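Local structure of peptidoglycan hydrolase FlgJ (Sphingomonas sp. A1, 2ZYC) at residues V103-V112 with R123-A131. The protein is a glycoside hydrolase family 73 peptidoglycan hydrolase, represented here by its C-terminal catalytic part, that probably opens the cell wall for assembly of the flagellar rod. The protein carries 2 engineered substitutions. Residues are numbered along the deposited sequence; the frame is centred on the assembly and turned at random.
Sequences VGNSPRYAKV and RALQEGGYA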
loop_
_atom_site.group_PDB
_atom_site.type_symbol
_atom_site.label_atom_id
_atom_site.label_comp_id
_atom_site.label_asym_id
_atom_site.label_seq_id
_atom_site.Cartn_x
_atom_site.Cartn_y
_atom_site.Cartn_z
ATOM N N VAL A 103 9.048 2.517 5.611
ATOM C CA VAL A 103 9.122 1.095 5.936
ATOM C C VAL A 103 10.569 0.587 5.844
ATOM O O VAL A 103 10.972 -0.288 6.614
ATOM C CB VAL A 103 8.152 0.279 5.041
ATOM C CG1 VAL A 103 8.300 -1.224 5.256
ATOM C CG2 VAL A 103 6.725 0.709 5.329
ATOM N N GLY A 104 11.335 1.164 4.925
ATOM C CA GLY A 104 12.715 0.735 4.658
ATOM C C GLY A 104 13.719 1.229 5.677
ATOM O O GLY A 104 14.713 0.553 5.956
ATOM N N ASN A 105 13.461 2.407 6.243
ATOM C CA ASN A 105 14.404 3.040 7.167
ATOM C C ASN A 105 14.043 2.946 8.652
ATOM O O ASN A 105 14.946 2.868 9.491
ATOM C CB ASN A 105 14.666 4.506 6.776
ATOM C CG ASN A 105 15.419 4.641 5.469
ATOM O OD1 ASN A 105 14.895 5.170 4.482
ATOM N ND2 ASN A 105 16.652 4.155 5.446
ATOM N N SER A 106 12.748 2.937 8.982
ATOM C CA SER A 106 12.310 2.941 10.379
ATOM C C SER A 106 12.621 1.605 11.062
ATOM O O SER A 106 12.181 0.554 10.594
ATOM C CB SER A 106 10.814 3.251 10.481
ATOM O OG SER A 106 10.484 4.465 9.818
ATOM N N PRO A 107 13.391 1.639 12.173
ATOM C CA PRO A 107 13.654 0.383 12.894
ATOM C C PRO A 107 12.414 -0.431 13.306
ATOM O O PRO A 107 12.494 -1.660 13.378
ATOM C CB PRO A 107 14.425 0.859 14.132
ATOM C CG PRO A 107 15.139 2.078 13.652
ATOM C CD PRO A 107 14.118 2.769 12.792
ATOM N N ARG A 108 11.284 0.225 13.575
ATOM C CA ARG A 108 10.072 -0.512 13.958
ATOM C C ARG A 108 9.616 -1.476 12.855
ATOM O O ARG A 108 9.001 -2.506 13.146
ATOM C CB ARG A 108 8.924 0.423 14.359
ATOM C CG ARG A 108 8.508 1.423 13.297
ATOM C CD ARG A 108 7.488 2.449 13.817
ATOM N NE ARG A 108 8.005 3.219 14.949
ATOM C CZ ARG A 108 7.464 4.344 15.423
ATOM N NH1 ARG A 108 6.369 4.863 14.874
ATOM N NH2 ARG A 108 8.028 4.957 16.461
ATOM N N TYR A 109 9.933 -1.137 11.606
ATOM C CA TYR A 109 9.589 -1.968 10.441
ATOM C C TYR A 109 10.730 -2.880 9.966
ATOM O O TYR A 109 10.665 -3.438 8.865
ATOM C CB TYR A 109 9.106 -1.087 9.272
ATOM C CG TYR A 109 7.807 -0.362 9.545
ATOM C CD1 TYR A 109 6.610 -1.059 9.657
ATOM C CD2 TYR A 109 7.776 1.025 9.685
ATOM C CE1 TYR A 109 5.409 -0.395 9.915
ATOM C CE2 TYR A 109 6.585 1.697 9.942
ATOM C CZ TYR A 109 5.409 0.980 10.060
ATOM O OH TYR A 109 4.226 1.638 10.307
ATOM N N ALA A 110 11.762 -3.045 10.793
ATOM C CA ALA A 110 12.968 -3.787 10.388
ATOM C C ALA A 110 12.686 -5.233 9.981
ATOM O O ALA A 110 13.448 -5.825 9.218
ATOM C CB ALA A 110 14.019 -3.752 11.497
ATOM N N LYS A 111 11.591 -5.794 10.491
ATOM C CA LYS A 111 11.222 -7.184 10.201
ATOM C C LYS A 111 10.564 -7.388 8.828
ATOM O O LYS A 111 10.399 -8.522 8.373
ATOM C CB LYS A 111 10.334 -7.740 11.323
ATOM C CG LYS A 111 11.097 -8.087 12.608
ATOM C CD LYS A 111 12.036 -9.262 12.366
ATOM C CE LYS A 111 12.840 -9.633 13.605
ATOM N NZ LYS A 111 13.469 -10.980 13.444
ATOM N N VAL A 112 10.200 -6.296 8.161
ATOM C CA VAL A 112 9.591 -6.398 6.833
ATOM C C VAL A 112 10.549 -6.965 5.778
ATOM O O VAL A 112 10.183 -7.858 5.012
ATOM C CB VAL A 112 9.020 -5.040 6.368
ATOM C CG1 VAL A 112 8.544 -5.111 4.922
ATOM C CG2 VAL A 112 7.870 -4.624 7.265
ATOM N N ARG A 123 2.291 -9.456 9.306
ATOM C CA ARG A 123 2.654 -9.468 10.730
ATOM C C ARG A 123 3.786 -8.484 11.038
ATOM O O ARG A 123 3.749 -7.806 12.062
ATOM C CB ARG A 123 3.032 -10.881 11.190
ATOM C CG ARG A 123 1.868 -11.879 11.231
ATOM C CD ARG A 123 2.230 -13.200 11.945
ATOM N NE ARG A 123 3.565 -13.712 11.612
ATOM C CZ ARG A 123 3.829 -14.645 10.698
ATOM N NH1 ARG A 123 2.859 -15.192 9.977
ATOM N NH2 ARG A 123 5.081 -15.026 10.491
ATOM N N ALA A 124 4.776 -8.404 10.143
ATOM C CA ALA A 124 5.905 -7.470 10.306
ATOM C C ALA A 124 5.449 -6.007 10.271
ATOM O O ALA A 124 5.942 -5.180 11.042
ATOM C CB ALA A 124 6.994 -7.728 9.261
ATOM N N LEU A 125 4.497 -5.701 9.391
ATOM C CA LEU A 125 3.908 -4.361 9.337
ATOM C C LEU A 125 3.131 -4.064 10.615
ATOM O O LEU A 125 3.243 -2.973 11.174
ATOM C CB LEU A 125 2.962 -4.237 8.143
ATOM C CG LEU A 125 3.605 -4.165 6.760
ATOM C CD1 LEU A 125 2.500 -4.311 5.720
ATOM C CD2 LEU A 125 4.375 -2.854 6.585
ATOM N N GLN A 126 2.341 -5.036 11.064
ATOM C CA GLN A 126 1.557 -4.875 12.281
ATOM C C GLN A 126 2.445 -4.650 13.506
ATOM O O GLN A 126 2.139 -3.805 14.355
ATOM C CB GLN A 126 0.634 -6.071 12.480
ATOM C CG GLN A 126 -0.574 -5.764 13.343
ATOM C CD GLN A 126 -1.676 -6.782 13.169
ATOM O OE1 GLN A 126 -1.754 -7.458 12.144
ATOM N NE2 GLN A 126 -2.541 -6.898 14.173
ATOM N N GLU A 127 3.551 -5.392 13.592
ATOM C CA GLU A 127 4.527 -5.196 14.680
ATOM C C GLU A 127 5.112 -3.783 14.667
ATOM O O GLU A 127 5.358 -3.181 15.721
ATOM C CB GLU A 127 5.655 -6.237 14.603
ATOM C CG GLU A 127 6.800 -6.004 15.606
ATOM C CD GLU A 127 7.954 -6.980 15.433
ATOM O OE1 GLU A 127 7.704 -8.175 15.170
ATOM O OE2 GLU A 127 9.122 -6.549 15.579
ATOM N N GLY A 128 5.350 -3.262 13.471
ATOM C CA GLY A 128 5.836 -1.907 13.300
ATOM C C GLY A 128 4.811 -0.843 13.651
ATOM O O GLY A 128 5.158 0.326 13.731
ATOM N N GLY A 129 3.557 -1.251 13.853
ATOM C CA GLY A 129 2.468 -0.321 14.154
ATOM C C GLY A 129 1.800 0.290 12.934
ATOM O O GLY A 129 1.211 1.379 13.012
ATOM N N TYR A 130 1.868 -0.393 11.797
ATOM C CA TYR A 130 1.215 0.142 10.605
ATOM C C TYR A 130 -0.291 0.251 10.844
ATOM O O TYR A 130 -0.909 1.279 10.526
ATOM C CB TYR A 130 1.522 -0.684 9.338
ATOM C CG TYR A 130 0.661 -0.223 8.190
ATOM C CD1 TYR A 130 0.986 0.930 7.478
ATOM C CD2 TYR A 130 -0.513 -0.901 7.859
ATOM C CE1 TYR A 130 0.173 1.386 6.450
ATOM C CE2 TYR A 130 -1.334 -0.449 6.835
ATOM C CZ TYR A 130 -0.975 0.686 6.133
ATOM O OH TYR A 130 -1.786 1.143 5.133
ATOM N N ALA A 131 -0.859 -0.815 11.410
ATOM C CA ALA A 131 -2.266 -0.901 11.800
ATOM C C ALA A 131 -2.350 -1.825 13.005
ATOM O O ALA A 131 -1.515 -2.716 13.152
ATOM C CB ALA A 131 -3.108 -1.465 10.669
HETATM O O HOH W 1 8.779 -4.875 11.835
HETATM O O HOH W 2 9.048 -3.355 15.766
HETATM O O HOH W 3 4.313 2.720 12.627
#
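A124 meets the turn at K111 and V112 with its methyl: CB lies 3.6 Å from K111 O and 3.8 Å from V112 CG2. Its carbonyl, already taking the helical bond from G128 N, also receives a water that donates to R108 O and accepts from K111 N. L125 lays CD2 against both V112 CG2, at 4.0 Å, and the Y109 ring, and its side chain also packs on helices 24-35 and 136-145. E127 holds CG anti to its backbone N (chi1 173°) and extends outward, OE2 taking a second water shared with R108 O. At G128 the CA atoms come nearest, 4.5 Å from R108 CA to G128 CA; a CB would clash with Y109 CD1. Y109 CE1 sits 3.7 Å from G128 CA, and a third water joins Y109 OH, at 2.6 Å, to G128 O. An alanine in place of Y109 would probably open a gap beside L125 and G128 and leave that water without its hydroxyl partner. Helix 118-127 then closes in a Schellman motif with G129 at positive phi, within the lysozyme-like glucosaminidase domain. Y130 brings CB to the edge of the Y109 ring, 3.9 Å from CE1, and sends its hydroxyl to F54 O.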